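Local coordinates for chromosomal replication initiator protein dnaA (Aquifex aeolicus, PDB 1L8Q), which probably initiates and regulates chromosomal replication by binding the replication origin in its ATP-bound form, at residues R202-E205 / G206-L210; E177-E181 / F182-L186; N19-A22 / Y23-K27. All coordinates share one frame; numbering follows the deposited sequence.

Interaction 1 of 3, residues R202-E205 / G206-L210; sequences REIE and GKIKL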
ATOM      1  N   ARG A 202       5.707  -3.793   6.358  1.00 31.09           N
ATOM      2  CA  ARG A 202       5.057  -3.089   7.454  1.00 30.60           C
ATOM      3  C   ARG A 202       4.293  -4.073   8.348  1.00 30.09           C
ATOM      4  O   ARG A 202       4.340  -3.985   9.564  1.00 29.75           O
ATOM      5  CB  ARG A 202       4.103  -2.016   6.921  1.00 30.55           C
ATOM      6  CG  ARG A 202       3.711  -0.968   7.940  1.00 31.83           C
ATOM      7  CD  ARG A 202       2.484  -0.121   7.556  1.00 37.61           C
ATOM      8  NE  ARG A 202       2.765   0.914   6.545  1.00 40.65           N
ATOM      9  CZ  ARG A 202       3.690   1.872   6.672  1.00 42.05           C
ATOM     10  NH1 ARG A 202       4.453   1.938   7.764  1.00 42.59           N
ATOM     11  NH2 ARG A 202       3.853   2.764   5.700  1.00 42.76           N
ATOM     12  N   GLU A 203       3.592  -5.011   7.729  1.00 29.87           N
ATOM     13  CA  GLU A 203       2.811  -5.991   8.468  1.00 29.56           C
ATOM     14  C   GLU A 203       3.740  -7.010   9.122  1.00 28.93           C
ATOM     15  O   GLU A 203       3.474  -7.513  10.216  1.00 28.97           O
ATOM     16  CB  GLU A 203       1.781  -6.671   7.544  1.00 29.59           C
ATOM     17  CG  GLU A 203       0.749  -5.698   6.985  1.00 31.19           C
ATOM     18  CD  GLU A 203      -0.167  -6.330   5.954  1.00 34.87           C
ATOM     19  OE1 GLU A 203      -0.000  -7.544   5.689  1.00 37.00           O
ATOM     20  OE2 GLU A 203      -1.052  -5.612   5.403  1.00 35.42           O
ATOM     21  N   ILE A 204       4.841  -7.300   8.451  1.00 28.14           N
ATOM     22  CA  ILE A 204       5.825  -8.218   8.981  1.00 27.09           C
ATOM     23  C   ILE A 204       6.450  -7.627  10.243  1.00 27.21           C
ATOM     24  O   ILE A 204       6.588  -8.302  11.246  1.00 27.42           O
ATOM     25  CB  ILE A 204       6.901  -8.502   7.924  1.00 26.83           C
ATOM     26  CG1 ILE A 204       6.313  -9.334   6.787  1.00 25.43           C
ATOM     27  CG2 ILE A 204       8.070  -9.223   8.537  1.00 25.83           C
ATOM     28  CD1 ILE A 204       7.265  -9.538   5.633  1.00 22.17           C
ATOM     29  N   GLU A 205       6.829  -6.358  10.188  1.00 27.30           N
ATOM     30  CA  GLU A 205       7.390  -5.702  11.359  1.00 27.02           C
ATOM     31  C   GLU A 205       6.334  -5.557  12.466  1.00 26.82           C
ATOM     32  O   GLU A 205       6.635  -5.710  13.652  1.00 26.75           O
ATOM     33  CB  GLU A 205       8.031  -4.361  10.983  1.00 26.87           C
ATOM     34  CG  GLU A 205       9.419  -4.552  10.403  1.00 28.00           C
ATOM     35  CD  GLU A 205      10.100  -3.270   9.999  1.00 30.81           C
ATOM     36  OE1 GLU A 205       9.549  -2.180  10.259  1.00 32.62           O
ATOM     37  OE2 GLU A 205      11.197  -3.362   9.403  1.00 33.02           O
ATOM     38  N   GLY A 206       5.095  -5.292  12.068  1.00 26.12           N
ATOM     39  CA  GLY A 206       3.996  -5.233  13.011  1.00 25.72           C
ATOM     40  C   GLY A 206       3.834  -6.543  13.777  1.00 25.65           C
ATOM     41  O   GLY A 206       3.708  -6.550  15.007  1.00 25.64           O
ATOM     42  N   LYS A 207       3.830  -7.659  13.060  1.00 25.21           N
ATOM     43  CA  LYS A 207       3.737  -8.958  13.721  1.00 24.96           C
ATOM     44  C   LYS A 207       4.961  -9.202  14.598  1.00 25.29           C
ATOM     45  O   LYS A 207       4.837  -9.660  15.726  1.00 25.30           O
ATOM     46  CB  LYS A 207       3.599 -10.096  12.710  1.00 24.50           C
ATOM     47  CG  LYS A 207       2.253 -10.163  12.035  1.00 22.75           C
ATOM     48  CD  LYS A 207       1.133 -10.176  13.022  1.00 20.57           C
ATOM     49  CE  LYS A 207      -0.199 -10.360  12.307  1.00 21.79           C
ATOM     50  NZ  LYS A 207      -1.368  -9.986  13.151  1.00 21.76           N
ATOM     51  N   ILE A 208       6.145  -8.878  14.083  1.00 25.53           N
ATOM     52  CA  ILE A 208       7.365  -9.098  14.840  1.00 25.63           C
ATOM     53  C   ILE A 208       7.345  -8.307  16.153  1.00 26.64           C
ATOM     54  O   ILE A 208       7.712  -8.846  17.193  1.00 26.97           O
ATOM     55  CB  ILE A 208       8.612  -8.790  13.986  1.00 25.31           C
ATOM     56  CG1 ILE A 208       8.908  -9.971  13.041  1.00 25.42           C
ATOM     57  CG2 ILE A 208       9.794  -8.529  14.844  1.00 22.95           C
ATOM     58  CD1 ILE A 208       9.941  -9.681  11.958  1.00 23.72           C
ATOM     59  N   LYS A 209       6.873  -7.057  16.108  1.00 27.03           N
ATOM     60  CA  LYS A 209       6.765  -6.226  17.304  1.00 27.46           C
ATOM     61  C   LYS A 209       5.927  -6.964  18.348  1.00 26.87           C
ATOM     62  O   LYS A 209       6.282  -7.013  19.521  1.00 26.96           O
ATOM     63  CB  LYS A 209       6.090  -4.898  16.976  1.00 28.55           C
ATOM     64  CG  LYS A 209       6.990  -3.658  16.938  1.00 32.76           C
ATOM     65  CD  LYS A 209       7.896  -3.605  15.687  1.00 38.74           C
ATOM     66  CE  LYS A 209       8.308  -2.135  15.335  1.00 41.25           C
ATOM     67  NZ  LYS A 209       7.354  -1.478  14.363  1.00 42.43           N
ATOM     68  N   LEU A 210       4.814  -7.540  17.911  1.00 26.00           N
ATOM     69  CA  LEU A 210       3.921  -8.261  18.810  1.00 24.95           C
ATOM     70  C   LEU A 210       4.582  -9.529  19.307  1.00 24.39           C
ATOM     71  O   LEU A 210       4.357  -9.957  20.440  1.00 23.62           O
ATOM     72  CB  LEU A 210       2.618  -8.614  18.107  1.00 24.87           C
ATOM     73  CG  LEU A 210       1.336  -7.829  18.437  1.00 25.11           C
ATOM     74  CD1 LEU A 210       1.595  -6.507  19.186  1.00 22.51           C
ATOM     75  CD2 LEU A 210       0.488  -7.610  17.167  1.00 20.90           C
TER
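Ile204 and Ile208, one helical turn apart, meet through their branch ends: CG2 of Ile204 lies 3.9 Å from CD1 of Ile208. The two side chains run side by side and point the same way. Ile204 offers its short branch because CG2 lies opposite the backbone N, whereas Ile208 carries CG1 opposite its own carbonyl carbon (chi1 -79°) and extends CD1 back along the helix toward Ile204. That path also takes Ile208 CG1 to 3.4 Å from Ile204 O, the carbonyl that accepts the amide of Ile208 at 2.9 Å. Both isoleucines are buried, and they face helix 168-181: Ile204 touches Ile175 and Lys178, Ile208 touches Lys178 and Leu179.

These residues belong to helix 201-214, part of the helical lid of the AAA+ module. Arg202, near its start, binds ATP in another structure of this protein, consistent with the sensor 2 arginine of AAA+ proteins; here, with ADP bound, the nearest atom of its side chain is about 8 Å from the magnesium ion.

The charged side chains separate by direction. Lys209 bends at chi2 and again at chi4, and its CD runs alongside Glu205 O, which also accepts the amide of Lys209 at 2.8 Å. Its ammonium nevertheless stays 4.7 Å, NZ to OE1, from the carboxylate of Glu205, too far for an ion pair; OE2 of Glu205 is held instead by Lys178 in a salt bridge. Lys207 rests CG 3.4 Å from Glu203 O; beyond it the chain bends at chi2 and leads to a salt bridge with Glu223 of helix 216-241. The end of Glu203 leads away from 206-210, and its OE1 accepts the backbone NH of Lys199.

Interaction 2 of 3, residues E177-E181 / F182-L186; sequences EKLKE and FNLEL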
ATOM      1  N   GLU A 177      15.156 -12.334   6.360  1.00 26.34           N
ATOM      2  CA  GLU A 177      16.049 -11.220   6.691  1.00 26.36           C
ATOM      3  C   GLU A 177      15.548 -10.502   7.939  1.00 25.62           C
ATOM      4  O   GLU A 177      16.312 -10.253   8.849  1.00 25.42           O
ATOM      5  CB  GLU A 177      16.289 -10.257   5.495  1.00 26.62           C
ATOM      6  CG  GLU A 177      17.611 -10.515   4.741  1.00 29.00           C
ATOM      7  CD  GLU A 177      17.698  -9.856   3.340  1.00 33.36           C
ATOM      8  OE1 GLU A 177      17.232  -8.687   3.163  1.00 34.65           O
ATOM      9  OE2 GLU A 177      18.261 -10.504   2.407  1.00 33.22           O
ATOM     10  N   LYS A 178      14.246 -10.240   7.993  1.00 25.43           N
ATOM     11  CA  LYS A 178      13.634  -9.511   9.105  1.00 25.14           C
ATOM     12  C   LYS A 178      13.803 -10.229  10.436  1.00 25.21           C
ATOM     13  O   LYS A 178      14.125  -9.616  11.460  1.00 24.82           O
ATOM     14  CB  LYS A 178      12.152  -9.262   8.826  1.00 25.01           C
ATOM     15  CG  LYS A 178      11.905  -8.181   7.794  1.00 25.20           C
ATOM     16  CD  LYS A 178      12.650  -6.925   8.167  1.00 25.47           C
ATOM     17  CE  LYS A 178      12.567  -5.883   7.085  1.00 23.86           C
ATOM     18  NZ  LYS A 178      12.955  -4.564   7.621  1.00 22.97           N
ATOM     19  N   LEU A 179      13.588 -11.533  10.428  1.00 25.43           N
ATOM     20  CA  LEU A 179      13.772 -12.306  11.637  1.00 25.67           C
ATOM     21  C   LEU A 179      15.216 -12.198  12.175  1.00 26.04           C
ATOM     22  O   LEU A 179      15.415 -12.109  13.378  1.00 26.42           O
ATOM     23  CB  LEU A 179      13.336 -13.757  11.430  1.00 25.57           C
ATOM     24  CG  LEU A 179      11.808 -13.961  11.360  1.00 25.82           C
ATOM     25  CD1 LEU A 179      11.477 -15.390  10.964  1.00 26.74           C
ATOM     26  CD2 LEU A 179      11.090 -13.581  12.670  1.00 21.92           C
ATOM     27  N   LYS A 180      16.217 -12.186  11.294  1.00 26.34           N
ATOM     28  CA  LYS A 180      17.592 -11.927  11.728  1.00 26.85           C
ATOM     29  C   LYS A 180      17.775 -10.482  12.197  1.00 26.82           C
ATOM     30  O   LYS A 180      18.500 -10.240  13.147  1.00 26.96           O
ATOM     31  CB  LYS A 180      18.584 -12.205  10.616  1.00 27.56           C
ATOM     32  CG  LYS A 180      18.958 -13.655  10.447  1.00 30.06           C
ATOM     33  CD  LYS A 180      19.215 -13.970   8.968  1.00 34.54           C
ATOM     34  CE  LYS A 180      19.596 -15.441   8.771  1.00 37.84           C
ATOM     35  NZ  LYS A 180      19.431 -15.855   7.332  1.00 41.59           N
ATOM     36  N   GLU A 181      17.132  -9.526  11.521  1.00 26.73           N
ATOM     37  CA  GLU A 181      17.199  -8.118  11.935  1.00 27.13           C
ATOM     38  C   GLU A 181      16.750  -7.955  13.384  1.00 26.78           C
ATOM     39  O   GLU A 181      17.388  -7.272  14.167  1.00 26.29           O
ATOM     40  CB  GLU A 181      16.281  -7.249  11.072  1.00 27.47           C
ATOM     41  CG  GLU A 181      16.966  -6.384  10.052  1.00 29.34           C
ATOM     42  CD  GLU A 181      16.082  -5.240   9.575  1.00 31.76           C
ATOM     43  OE1 GLU A 181      15.923  -4.262  10.339  1.00 30.52           O
ATOM     44  OE2 GLU A 181      15.569  -5.311   8.427  1.00 33.54           O
ATOM     45  N   PHE A 182      15.627  -8.575  13.718  1.00 26.47           N
ATOM     46  CA  PHE A 182      15.022  -8.380  15.018  1.00 26.59           C
ATOM     47  C   PHE A 182      15.330  -9.504  16.012  1.00 26.75           C
ATOM     48  O   PHE A 182      14.672  -9.652  17.046  1.00 26.18           O
ATOM     49  CB  PHE A 182      13.521  -8.094  14.864  1.00 26.29           C
ATOM     50  CG  PHE A 182      13.241  -6.813  14.159  1.00 27.05           C
ATOM     51  CD1 PHE A 182      13.305  -5.599  14.843  1.00 28.48           C
ATOM     52  CD2 PHE A 182      12.989  -6.796  12.789  1.00 26.75           C
ATOM     53  CE1 PHE A 182      13.084  -4.385  14.167  1.00 28.93           C
ATOM     54  CE2 PHE A 182      12.760  -5.603  12.122  1.00 26.14           C
ATOM     55  CZ  PHE A 182      12.807  -4.396  12.807  1.00 26.75           C
ATOM     56  N   ASN A 183      16.378 -10.256  15.707  1.00 27.15           N
ATOM     57  CA  ASN A 183      16.851 -11.302  16.590  1.00 27.59           C
ATOM     58  C   ASN A 183      15.798 -12.341  16.956  1.00 28.30           C
ATOM     59  O   ASN A 183      15.530 -12.595  18.133  1.00 28.69           O
ATOM     60  CB  ASN A 183      17.467 -10.712  17.849  1.00 27.48           C
ATOM     61  CG  ASN A 183      18.072 -11.790  18.760  1.00 28.79           C
ATOM     62  OD1 ASN A 183      18.622 -12.769  18.275  1.00 30.08           O
ATOM     63  ND2 ASN A 183      17.946 -11.616  20.082  1.00 27.70           N
ATOM     64  N   LEU A 184      15.166 -12.921  15.952  1.00 28.66           N
ATOM     65  CA  LEU A 184      14.288 -14.031  16.208  1.00 29.03           C
ATOM     66  C   LEU A 184      14.870 -15.209  15.482  1.00 30.01           C
ATOM     67  O   LEU A 184      15.849 -15.079  14.758  1.00 30.35           O
ATOM     68  CB  LEU A 184      12.860 -13.740  15.793  1.00 28.67           C
ATOM     69  CG  LEU A 184      12.192 -12.713  16.713  1.00 27.98           C
ATOM     70  CD1 LEU A 184      10.778 -12.416  16.275  1.00 25.82           C
ATOM     71  CD2 LEU A 184      12.220 -13.190  18.142  1.00 25.44           C
ATOM     72  N   GLU A 185      14.303 -16.372  15.703  1.00 31.23           N
ATOM     73  CA  GLU A 185      14.865 -17.576  15.155  1.00 32.36           C
ATOM     74  C   GLU A 185      14.157 -17.950  13.878  1.00 32.58           C
ATOM     75  O   GLU A 185      12.938 -17.803  13.779  1.00 32.61           O
ATOM     76  CB  GLU A 185      14.708 -18.695  16.164  1.00 32.67           C
ATOM     77  CG  GLU A 185      15.929 -19.565  16.304  1.00 36.87           C
ATOM     78  CD  GLU A 185      15.744 -20.641  17.351  1.00 41.69           C
ATOM     79  OE1 GLU A 185      15.649 -20.278  18.553  1.00 44.75           O
ATOM     80  OE2 GLU A 185      15.693 -21.846  16.976  1.00 41.45           O
ATOM     81  N   LEU A 186      14.915 -18.442  12.903  1.00 32.82           N
ATOM     82  CA  LEU A 186      14.333 -18.869  11.640  1.00 33.42           C
ATOM     83  C   LEU A 186      13.663 -20.216  11.823  1.00 33.74           C
ATOM     84  O   LEU A 186      14.117 -21.233  11.313  1.00 34.15           O
ATOM     85  CB  LEU A 186      15.385 -18.899  10.521  1.00 33.32           C
ATOM     86  CG  LEU A 186      15.582 -17.524   9.874  1.00 32.86           C
ATOM     87  CD1 LEU A 186      15.874 -16.488  10.928  1.00 33.11           C
ATOM     88  CD2 LEU A 186      16.685 -17.564   8.875  1.00 33.59           C
TER
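Leu184 N donates to Leu179 O at 2.7 Å with an N-H...O angle of 175°, while Asn183 N makes a weak bond to Lys180 O. Beside this pair, CD2 of Leu179 packs against CB of Leu184 at 3.6 Å, the two side chains meeting at a slant. The CB of Leu179 meets the CD1 methyl of Leu186 at 3.8 Å, and CD2 of Leu186 lies across the end of Lys180, 3.6 Å from its CE.

This is a Schellman motif closing helix 168-181: Asn183, with positive phi (56°), is the C-prime residue, and its backbone turn brings the hydrophobic Leu184 back over Leu179. Just before the turn, Phe182 N still bonds Lys178 O in helical fashion. That same carbonyl sits at the edge of the Phe182 ring, near its plane, 3.3 Å from CD2.

Further out, Glu181 lies alongside the ring with its carboxylate turned 27° from the ring plane. Lys178 NZ reaches OE2 of Glu181 at 2.8 Å in a salt bridge, from the syn side but well out of the carboxylate plane, with an ammonium shared with helix 201-214. Around these, Val190, Ile191 and Leu194 of helix 188-197 pack on Leu179, and Ile211 touches Leu184.

Interaction 3 of 3, residues N19-A22 / Y23-K27; sequences NRLA and YEVVK
Arg20 and Glu24 meet through their torsions: Arg20 sends CG opposite its backbone N and then bends at chi3 (132°), while Glu24 leaves the helix at chi1 -86° and runs extended to its carboxylate. Both stand on the first turns of helix 20-31 in the AAA+ nucleotide-binding domain, a P-loop NTPase fold. NE of Arg20 donates to Glu24 OE2 at 2.8 Å, and NH2 adds a weak bond to the same oxygen at 3.3 Å. OE2 lies in the guanidinium plane, at its edge, but is itself approached from above the carboxylate plane; the two planes are 74° apart. One oxygen thus takes both donors, and the grip on it is lopsided, with NE the stronger. NH1 of Arg20 makes a long, weak ion pair with Glu17.

On the neighbouring side of the helix, Leu21 and Val25 lie side by side, CD2 of Leu21 being 3.7 Å from CG2 of Val25. The amide of Val25 bonds Leu21 O at 2.7 Å, and that of Val26 reaches Ala22 O at 2.9 Å. Ala22 and Val26 are buried: Ala22 packs on Val162 of strand 160-163 and on Leu53 of helix 50-63, and Val26 touches Leu53, Ala57 and Ile42. Asn19, at the N-cap position, is an ADP-binding residue in contact with the nucleotide; its backbone carbonyl anchors the first turn, Asn19 O accepting Tyr23 N at 3.0 Å.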
ATOM      1  N   ASN A  19       9.318  -8.809  -9.289  1.00 23.09           N
ATOM      2  CA  ASN A  19       9.930  -7.487  -9.364  1.00 22.87           C
ATOM      3  C   ASN A  19      11.148  -7.450 -10.269  1.00 22.62           C
ATOM      4  O   ASN A  19      11.872  -6.453 -10.330  1.00 21.73           O
ATOM      5  CB  ASN A  19      10.286  -6.962  -7.964  1.00 22.85           C
ATOM      6  CG  ASN A  19      11.109  -7.971  -7.135  1.00 23.94           C
ATOM      7  OD1 ASN A  19      11.123  -7.912  -5.902  1.00 25.78           O
ATOM      8  ND2 ASN A  19      11.788  -8.889  -7.809  1.00 23.57           N
ATOM      9  N   ARG A  20      11.358  -8.544 -10.977  1.00 23.05           N
ATOM     10  CA  ARG A  20      12.493  -8.694 -11.874  1.00 24.31           C
ATOM     11  C   ARG A  20      12.536  -7.648 -12.996  1.00 24.53           C
ATOM     12  O   ARG A  20      13.559  -6.959 -13.160  1.00 24.61           O
ATOM     13  CB  ARG A  20      12.483 -10.096 -12.468  1.00 24.98           C
ATOM     14  CG  ARG A  20      13.834 -10.623 -12.868  1.00 28.14           C
ATOM     15  CD  ARG A  20      13.768 -11.972 -13.540  1.00 34.39           C
ATOM     16  NE  ARG A  20      14.561 -11.985 -14.765  1.00 40.31           N
ATOM     17  CZ  ARG A  20      14.306 -12.748 -15.825  1.00 42.10           C
ATOM     18  NH1 ARG A  20      13.275 -13.592 -15.823  1.00 42.89           N
ATOM     19  NH2 ARG A  20      15.095 -12.675 -16.885  1.00 42.90           N
ATOM     20  N   LEU A  21      11.445  -7.535 -13.768  1.00 24.31           N
ATOM     21  CA  LEU A  21      11.368  -6.544 -14.852  1.00 24.77           C
ATOM     22  C   LEU A  21      11.826  -5.182 -14.348  1.00 25.11           C
ATOM     23  O   LEU A  21      12.817  -4.635 -14.813  1.00 25.78           O
ATOM     24  CB  LEU A  21       9.933  -6.412 -15.350  1.00 24.78           C
ATOM     25  CG  LEU A  21       9.623  -6.405 -16.839  1.00 24.32           C
ATOM     26  CD1 LEU A  21       8.350  -5.643 -17.072  1.00 22.36           C
ATOM     27  CD2 LEU A  21      10.741  -5.828 -17.626  1.00 24.15           C
ATOM     28  N   ALA A  22      11.083  -4.634 -13.395  1.00 25.15           N
ATOM     29  CA  ALA A  22      11.396  -3.336 -12.851  1.00 25.07           C
ATOM     30  C   ALA A  22      12.870  -3.284 -12.493  1.00 25.33           C
ATOM     31  O   ALA A  22      13.595  -2.384 -12.913  1.00 25.79           O
ATOM     32  CB  ALA A  22      10.552  -3.070 -11.632  1.00 24.77           C
ATOM     33  N   TYR A  23      13.320  -4.264 -11.727  1.00 24.95           N
ATOM     34  CA  TYR A  23      14.702  -4.296 -11.299  1.00 24.76           C
ATOM     35  C   TYR A  23      15.668  -4.297 -12.483  1.00 25.17           C
ATOM     36  O   TYR A  23      16.644  -3.529 -12.504  1.00 25.23           O
ATOM     37  CB  TYR A  23      14.957  -5.514 -10.425  1.00 24.35           C
ATOM     38  CG  TYR A  23      16.352  -5.605  -9.888  1.00 23.77           C
ATOM     39  CD1 TYR A  23      16.729  -4.876  -8.780  1.00 25.17           C
ATOM     40  CD2 TYR A  23      17.299  -6.429 -10.487  1.00 24.62           C
ATOM     41  CE1 TYR A  23      18.008  -4.953  -8.274  1.00 25.05           C
ATOM     42  CE2 TYR A  23      18.570  -6.524  -9.995  1.00 24.53           C
ATOM     43  CZ  TYR A  23      18.923  -5.780  -8.884  1.00 26.43           C
ATOM     44  OH  TYR A  23      20.190  -5.869  -8.373  1.00 28.29           O
ATOM     45  N   GLU A  24      15.413  -5.161 -13.460  1.00 25.00           N
ATOM     46  CA  GLU A  24      16.312  -5.259 -14.591  1.00 25.27           C
ATOM     47  C   GLU A  24      16.315  -3.978 -15.390  1.00 25.12           C
ATOM     48  O   GLU A  24      17.399  -3.462 -15.749  1.00 25.35           O
ATOM     49  CB  GLU A  24      15.978  -6.459 -15.469  1.00 25.64           C
ATOM     50  CG  GLU A  24      16.634  -7.749 -15.008  1.00 27.60           C
ATOM     51  CD  GLU A  24      16.170  -8.962 -15.796  1.00 31.25           C
ATOM     52  OE1 GLU A  24      15.515  -8.791 -16.838  1.00 34.25           O
ATOM     53  OE2 GLU A  24      16.463 -10.091 -15.376  1.00 33.23           O
ATOM     54  N   VAL A  25      15.121  -3.446 -15.656  1.00 24.67           N
ATOM     55  CA  VAL A  25      14.999  -2.200 -16.411  1.00 24.83           C
ATOM     56  C   VAL A  25      15.745  -1.053 -15.724  1.00 25.02           C
ATOM     57  O   VAL A  25      16.505  -0.334 -16.357  1.00 24.65           O
ATOM     58  CB  VAL A  25      13.525  -1.818 -16.678  1.00 24.75           C
ATOM     59  CG1 VAL A  25      13.422  -0.387 -17.202  1.00 24.06           C
ATOM     60  CG2 VAL A  25      12.906  -2.796 -17.666  1.00 24.25           C
ATOM     61  N   VAL A  26      15.555  -0.914 -14.422  1.00 25.55           N
ATOM     62  CA  VAL A  26      16.226   0.138 -13.693  1.00 26.40           C
ATOM     63  C   VAL A  26      17.751  -0.035 -13.810  1.00 27.46           C
ATOM     64  O   VAL A  26      18.488   0.932 -14.029  1.00 27.79           O
ATOM     65  CB  VAL A  26      15.767   0.183 -12.216  1.00 26.40           C
ATOM     66  CG1 VAL A  26      16.767   0.976 -11.350  1.00 26.17           C
ATOM     67  CG2 VAL A  26      14.374   0.777 -12.113  1.00 24.95           C
ATOM     68  N   LYS A  27      18.217  -1.271 -13.698  1.00 28.06           N
ATOM     69  CA  LYS A  27      19.641  -1.550 -13.822  1.00 28.91           C
ATOM     70  C   LYS A  27      20.191  -1.307 -15.223  1.00 28.93           C
ATOM     71  O   LYS A  27      21.277  -0.777 -15.377  1.00 28.90           O
ATOM     72  CB  LYS A  27      19.952  -2.977 -13.398  1.00 29.24           C
ATOM     73  CG  LYS A  27      20.282  -3.108 -11.942  1.00 31.30           C
ATOM     74  CD  LYS A  27      21.241  -4.250 -11.732  1.00 35.00           C
ATOM     75  CE  LYS A  27      22.444  -3.799 -10.914  1.00 37.82           C
ATOM     76  NZ  LYS A  27      23.412  -4.917 -10.740  1.00 40.42           N
TER

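In the fold
Interactions 1 and 2 belong to one helical unit: their centres are 12 Å apart, and they touch where helix 201-214 lies against the end of helix 168-181. Besides the ion pair joining them, Ile208 CG2 packs on Phe182 CB at 3.8 Å. Interaction 3 stands apart, its centre 27 Å from each of the others, on a helix packed against the parallel sheet. Interactions 1 and 3 are partly buried mid-helix or helix-start contacts, whereas interaction 2 is a surface turn. Interaction 3 has a salt bridge across its two segments; interaction 1 sends Glu205 and Lys207 to other helices; interaction 2 joins its segments by backbone bonds and apolar contacts, its salt bridge lying within 177-181.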